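Local coordinates for Lmo2184 protein (Listeria monocytogenes serovar 1/2a, PDB 5JOQ) that probably binds heme or another iron compound as the substrate-binding lipoprotein of an ABC transporter, at residues A[86-100]-A[108-121]. Sequence-based numbering, arbitrary orientation.
Sequences IRMLKPDMVLSTKTL and FEGADLEADFLDFT
Strands 93-97 and 115-118 pair in parallel as the two strands of a beta-alpha-beta unit, with helix 101-110 as the crossover. Five backbone hydrogen bonds zip them together. V94 N donates to E114 O, and V94 O accepts from D116 N. S96 N meets D116 O at 2.9 Å in an almost straight bond (178° at the hydrogen). L118 N donates to S96 O. K98 N closes the ladder at L118 O, 2.8 Å away, approaching from above the carbonyl plane.

V94, S96, A115 and F117 face the crossover helix. V94 CG1, anti to the backbone N (chi1 179°), lies 3.9 Å from F108 CZ. The F117 ring has S96 CB 3.6 Å from its CD1, and its edge is turned to T97 O, 3.3 Å from CD1. L95 and L118 are on the other face, where L95 also packs on helix 42-50. There L95 CD2 touches D116 CB at 3.8 Å. M93 bends at chi2 and chi3, which brings SD beside D116 CB and CE against E114 CG.

At the strand entrance, L113 CD1 packs on I86 CG2 at 3.8 Å, while CD2 reaches P91 CG. A water bridges P91 O and E114 N. D112 ends the helix in a Schellman motif.

Strand 37-39 pairs with the other edge of 93-97. This right-handed parallel crossover is typical of the Rossmann-like lobes of periplasmic binding proteins.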
loop_
_atom_site.group_PDB
_atom_site.type_symbol
_atom_site.label_atom_id
_atom_site.label_comp_id
_atom_site.label_asym_id
_atom_site.label_seq_id
_atom_site.Cartn_x
_atom_site.Cartn_y
_atom_site.Cartn_z
ATOM N N ILE A 86 25.579 7.875 2.467
ATOM C CA ILE A 86 25.827 8.760 3.602
ATOM C C ILE A 86 27.319 8.828 3.918
ATOM O O ILE A 86 27.859 9.910 4.181
ATOM C CB ILE A 86 24.998 8.321 4.819
ATOM C CG1 ILE A 86 23.512 8.412 4.470
ATOM C CG2 ILE A 86 25.280 9.232 6.011
ATOM C CD1 ILE A 86 22.583 7.987 5.605
ATOM N N ARG A 87 28.019 7.688 3.864
ATOM C CA ARG A 87 29.458 7.699 4.118
ATOM C C ARG A 87 30.177 8.659 3.178
ATOM O O ARG A 87 31.015 9.462 3.607
ATOM C CB ARG A 87 30.041 6.295 3.959
ATOM C CG ARG A 87 29.523 5.267 4.931
ATOM C CD ARG A 87 30.411 4.019 4.903
ATOM N NE ARG A 87 31.780 4.335 5.306
ATOM C CZ ARG A 87 32.677 3.438 5.699
ATOM N NH1 ARG A 87 32.357 2.151 5.745
ATOM N NH2 ARG A 87 33.896 3.832 6.050
ATOM N N MET A 88 29.803 8.619 1.919
ATOM C CA MET A 88 30.426 9.438 0.903
ATOM C C MET A 88 30.299 10.918 1.236
ATOM O O MET A 88 31.164 11.707 0.889
ATOM C CB MET A 88 29.788 9.136 -0.449
ATOM C CG MET A 88 30.196 10.058 -1.579
ATOM S SD MET A 88 29.153 11.516 -1.721
ATOM C CE MET A 88 27.537 10.733 -1.753
ATOM N N LEU A 89 29.208 11.284 1.893
ATOM C CA LEU A 89 28.937 12.676 2.218
ATOM C C LEU A 89 29.771 13.170 3.384
ATOM O O LEU A 89 29.729 14.368 3.671
ATOM C CB LEU A 89 27.449 12.891 2.542
ATOM C CG LEU A 89 26.400 12.676 1.435
ATOM C CD1 LEU A 89 24.948 12.671 2.008
ATOM C CD2 LEU A 89 26.530 13.700 0.306
ATOM N N LYS A 90 30.510 12.280 4.049
ATOM C CA LYS A 90 31.361 12.584 5.197
ATOM C C LYS A 90 30.650 13.530 6.181
ATOM O O LYS A 90 31.173 14.596 6.508
ATOM C CB LYS A 90 32.699 13.165 4.749
ATOM C CG LYS A 90 33.470 12.218 3.844
ATOM C CD LYS A 90 34.842 12.749 3.473
ATOM C CE LYS A 90 34.746 14.027 2.644
ATOM N NZ LYS A 90 35.522 13.959 1.359
ATOM N N PRO A 91 29.479 13.149 6.672
ATOM C CA PRO A 91 28.742 14.045 7.572
ATOM C C PRO A 91 29.377 14.104 8.954
ATOM O O PRO A 91 30.066 13.178 9.389
ATOM C CB PRO A 91 27.346 13.413 7.633
ATOM C CG PRO A 91 27.606 11.942 7.374
ATOM C CD PRO A 91 28.767 11.885 6.418
ATOM N N ASP A 92 29.126 15.219 9.643
ATOM C CA ASP A 92 29.442 15.346 11.065
ATOM C C ASP A 92 28.352 14.732 11.945
ATOM O O ASP A 92 28.634 14.275 13.060
ATOM C CB ASP A 92 29.624 16.823 11.420
ATOM C CG ASP A 92 30.730 17.484 10.607
ATOM O OD1 ASP A 92 31.860 16.980 10.667
ATOM O OD2 ASP A 92 30.455 18.461 9.880
ATOM N N MET A 93 27.116 14.701 11.463
ATOM C CA MET A 93 26.014 14.161 12.245
ATOM C C MET A 93 24.941 13.610 11.312
ATOM O O MET A 93 24.606 14.237 10.303
ATOM C CB MET A 93 25.414 15.245 13.157
ATOM C CG MET A 93 24.236 14.755 14.032
ATOM S SD MET A 93 24.766 13.462 15.195
ATOM C CE MET A 93 26.129 14.274 16.071
ATOM N N VAL A 94 24.402 12.444 11.652
ATOM C CA VAL A 94 23.247 11.858 10.965
ATOM C C VAL A 94 22.098 11.843 11.973
ATOM O O VAL A 94 22.285 11.394 13.105
ATOM C CB VAL A 94 23.556 10.436 10.462
ATOM C CG1 VAL A 94 22.326 9.820 9.766
ATOM C CG2 VAL A 94 24.806 10.414 9.524
ATOM N N LEU A 95 20.927 12.364 11.591
ATOM C CA LEU A 95 19.784 12.491 12.494
ATOM C C LEU A 95 18.696 11.477 12.130
ATOM O O LEU A 95 18.218 11.444 10.985
ATOM C CB LEU A 95 19.201 13.904 12.462
ATOM C CG LEU A 95 20.138 15.063 12.819
ATOM C CD1 LEU A 95 19.367 16.350 12.647
ATOM C CD2 LEU A 95 20.644 14.964 14.278
ATOM N N SER A 96 18.282 10.681 13.109
ATOM C CA SER A 96 17.203 9.701 12.921
ATOM C C SER A 96 16.315 9.831 14.157
ATOM O O SER A 96 16.414 10.818 14.909
ATOM C CB SER A 96 17.779 8.297 12.713
ATOM O OG SER A 96 16.751 7.315 12.547
ATOM N N THR A 97 15.465 8.824 14.408
ATOM C CA THR A 97 14.548 8.888 15.549
ATOM C C THR A 97 14.768 7.707 16.494
ATOM O O THR A 97 15.245 6.621 16.102
ATOM C CB THR A 97 13.072 8.889 15.107
ATOM O OG1 THR A 97 12.762 7.638 14.461
ATOM C CG2 THR A 97 12.737 10.086 14.167
ATOM N N LYS A 98 14.351 7.921 17.744
ATOM C CA LYS A 98 14.403 6.872 18.765
ATOM C C LYS A 98 13.672 5.624 18.314
ATOM O O LYS A 98 14.120 4.496 18.579
ATOM C CB LYS A 98 13.760 7.386 20.058
ATOM C CG LYS A 98 14.406 6.913 21.339
ATOM C CD LYS A 98 15.714 7.691 21.599
ATOM C CE LYS A 98 16.663 6.914 22.514
ATOM N NZ LYS A 98 18.104 7.247 22.258
ATOM N N THR A 99 12.510 5.802 17.666
ATOM C CA THR A 99 11.712 4.629 17.299
ATOM C C THR A 99 12.437 3.753 16.281
ATOM O O THR A 99 12.201 2.538 16.229
ATOM C CB THR A 99 10.332 5.094 16.793
ATOM O OG1 THR A 99 9.606 5.690 17.903
ATOM C CG2 THR A 99 9.520 3.901 16.189
ATOM N N LEU A 100 13.345 4.335 15.490
ATOM C CA LEU A 100 14.172 3.580 14.557
ATOM C C LEU A 100 15.539 3.175 15.112
ATOM O O LEU A 100 16.305 2.535 14.397
ATOM C CB LEU A 100 14.378 4.395 13.268
ATOM C CG LEU A 100 13.327 4.101 12.188
ATOM C CD1 LEU A 100 13.501 2.644 11.618
ATOM C CD2 LEU A 100 11.917 4.302 12.740
ATOM N N PHE A 108 24.858 2.364 11.379
ATOM C CA PHE A 108 25.605 3.611 11.528
ATOM C C PHE A 108 26.949 3.392 12.231
ATOM O O PHE A 108 27.996 3.859 11.763
ATOM C CB PHE A 108 24.752 4.646 12.289
ATOM C CG PHE A 108 23.552 5.141 11.520
ATOM C CD1 PHE A 108 23.627 5.379 10.150
ATOM C CD2 PHE A 108 22.348 5.399 12.172
ATOM C CE1 PHE A 108 22.510 5.841 9.434
ATOM C CE2 PHE A 108 21.222 5.880 11.458
ATOM C CZ PHE A 108 21.306 6.078 10.092
ATOM N N GLU A 109 26.938 2.709 13.379
ATOM C CA GLU A 109 28.185 2.446 14.099
ATOM C C GLU A 109 29.172 1.695 13.224
ATOM O O GLU A 109 30.361 2.033 13.173
ATOM C CB GLU A 109 27.910 1.645 15.367
ATOM C CG GLU A 109 27.266 2.453 16.476
ATOM C CD GLU A 109 26.835 1.596 17.664
ATOM O OE1 GLU A 109 26.665 0.366 17.502
ATOM O OE2 GLU A 109 26.656 2.160 18.762
ATOM N N GLY A 110 28.692 0.665 12.532
ATOM C CA GLY A 110 29.557 -0.088 11.641
ATOM C C GLY A 110 30.173 0.777 10.560
ATOM O O GLY A 110 31.317 0.562 10.162
ATOM N N ALA A 111 29.431 1.773 10.076
ATOM C CA ALA A 111 29.928 2.659 9.032
ATOM C C ALA A 111 30.710 3.844 9.591
ATOM O O ALA A 111 31.115 4.723 8.822
ATOM C CB ALA A 111 28.769 3.166 8.168
ATOM N N ASP A 112 30.925 3.888 10.908
ATOM C CA ASP A 112 31.661 4.984 11.542
ATOM C C ASP A 112 30.966 6.325 11.343
ATOM O O ASP A 112 31.620 7.355 11.199
ATOM C CB ASP A 112 33.096 5.050 11.028
ATOM C CG ASP A 112 33.892 3.846 11.433
ATOM O OD1 ASP A 112 33.808 3.494 12.630
ATOM O OD2 ASP A 112 34.568 3.238 10.562
ATOM N N LEU A 113 29.632 6.319 11.348
ATOM C CA LEU A 113 28.839 7.535 11.223
ATOM C C LEU A 113 28.292 7.939 12.588
ATOM O O LEU A 113 27.606 7.148 13.242
ATOM C CB LEU A 113 27.687 7.335 10.241
ATOM C CG LEU A 113 28.092 6.919 8.824
ATOM C CD1 LEU A 113 26.865 6.481 8.040
ATOM C CD2 LEU A 113 28.827 8.053 8.125
ATOM N N GLU A 114 28.591 9.164 13.006
ATOM C CA GLU A 114 28.017 9.721 14.224
ATOM C C GLU A 114 26.524 9.976 14.031
ATOM O O GLU A 114 26.120 10.592 13.043
ATOM C CB GLU A 114 28.734 11.029 14.565
ATOM C CG GLU A 114 28.230 11.716 15.820
ATOM C CD GLU A 114 28.830 11.134 17.092
ATOM O OE1 GLU A 114 29.753 10.285 16.991
ATOM O OE2 GLU A 114 28.371 11.530 18.192
ATOM N N ALA A 115 25.694 9.518 14.966
ATOM C CA ALA A 115 24.252 9.583 14.750
ATOM C C ALA A 115 23.541 9.920 16.049
ATOM O O ALA A 115 23.966 9.517 17.136
ATOM C CB ALA A 115 23.700 8.279 14.173
ATOM N N ASP A 116 22.451 10.668 15.915
ATOM C CA ASP A 116 21.616 11.092 17.026
ATOM C C ASP A 116 20.196 10.603 16.755
ATOM O O ASP A 116 19.627 10.907 15.699
ATOM C CB ASP A 116 21.652 12.620 17.136
ATOM C CG ASP A 116 21.110 13.147 18.461
ATOM O OD1 ASP A 116 20.588 12.357 19.280
ATOM O OD2 ASP A 116 21.201 14.375 18.668
ATOM N N PHE A 117 19.626 9.845 17.693
ATOM C CA PHE A 117 18.276 9.306 17.543
ATOM C C PHE A 117 17.346 10.153 18.409
ATOM O O PHE A 117 17.358 10.040 19.638
ATOM C CB PHE A 117 18.228 7.823 17.913
ATOM C CG PHE A 117 19.036 6.950 16.976
ATOM C CD1 PHE A 117 18.493 6.523 15.779
ATOM C CD2 PHE A 117 20.353 6.629 17.282
ATOM C CE1 PHE A 117 19.227 5.756 14.896
ATOM C CE2 PHE A 117 21.111 5.849 16.402
ATOM C CZ PHE A 117 20.532 5.413 15.208
ATOM N N LEU A 118 16.584 11.032 17.755
ATOM C CA LEU A 118 15.738 12.027 18.419
ATOM C C LEU A 118 14.432 11.389 18.887
ATOM O O LEU A 118 13.817 10.629 18.148
ATOM C CB LEU A 118 15.409 13.152 17.443
ATOM C CG LEU A 118 16.636 13.713 16.694
ATOM C CD1 LEU A 118 16.203 14.801 15.692
ATOM C CD2 LEU A 118 17.664 14.246 17.680
ATOM N N ASP A 119 14.006 11.696 20.113
ATOM C CA ASP A 119 12.802 11.072 20.672
ATOM C C ASP A 119 11.569 11.866 20.220
ATOM O O ASP A 119 11.295 12.961 20.737
ATOM C CB ASP A 119 12.889 11.027 22.196
ATOM C CG ASP A 119 11.728 10.248 22.812
ATOM O OD1 ASP A 119 10.758 9.960 22.085
ATOM O OD2 ASP A 119 11.790 9.900 24.001
ATOM N N PHE A 120 10.820 11.318 19.259
ATOM C CA PHE A 120 9.586 11.937 18.762
ATOM C C PHE A 120 8.323 11.180 19.222
ATOM O O PHE A 120 7.289 11.163 18.520
ATOM C CB PHE A 120 9.650 12.048 17.235
ATOM C CG PHE A 120 10.590 13.162 16.729
ATOM C CD1 PHE A 120 11.386 13.893 17.613
ATOM C CD2 PHE A 120 10.662 13.461 15.379
ATOM C CE1 PHE A 120 12.228 14.952 17.145
ATOM C CE2 PHE A 120 11.505 14.486 14.896
ATOM C CZ PHE A 120 12.280 15.222 15.753
ATOM N N THR A 121 8.386 10.530 20.389
ATOM C CA THR A 121 7.219 9.774 20.858
ATOM C C THR A 121 6.176 10.643 21.564
ATOM O O THR A 121 5.105 10.130 21.877
ATOM C CB THR A 121 7.646 8.639 21.798
ATOM O OG1 THR A 121 8.402 9.172 22.915
ATOM C CG2 THR A 121 8.544 7.621 21.020
HETATM O O HOH W 1 30.594 10.806 11.605
#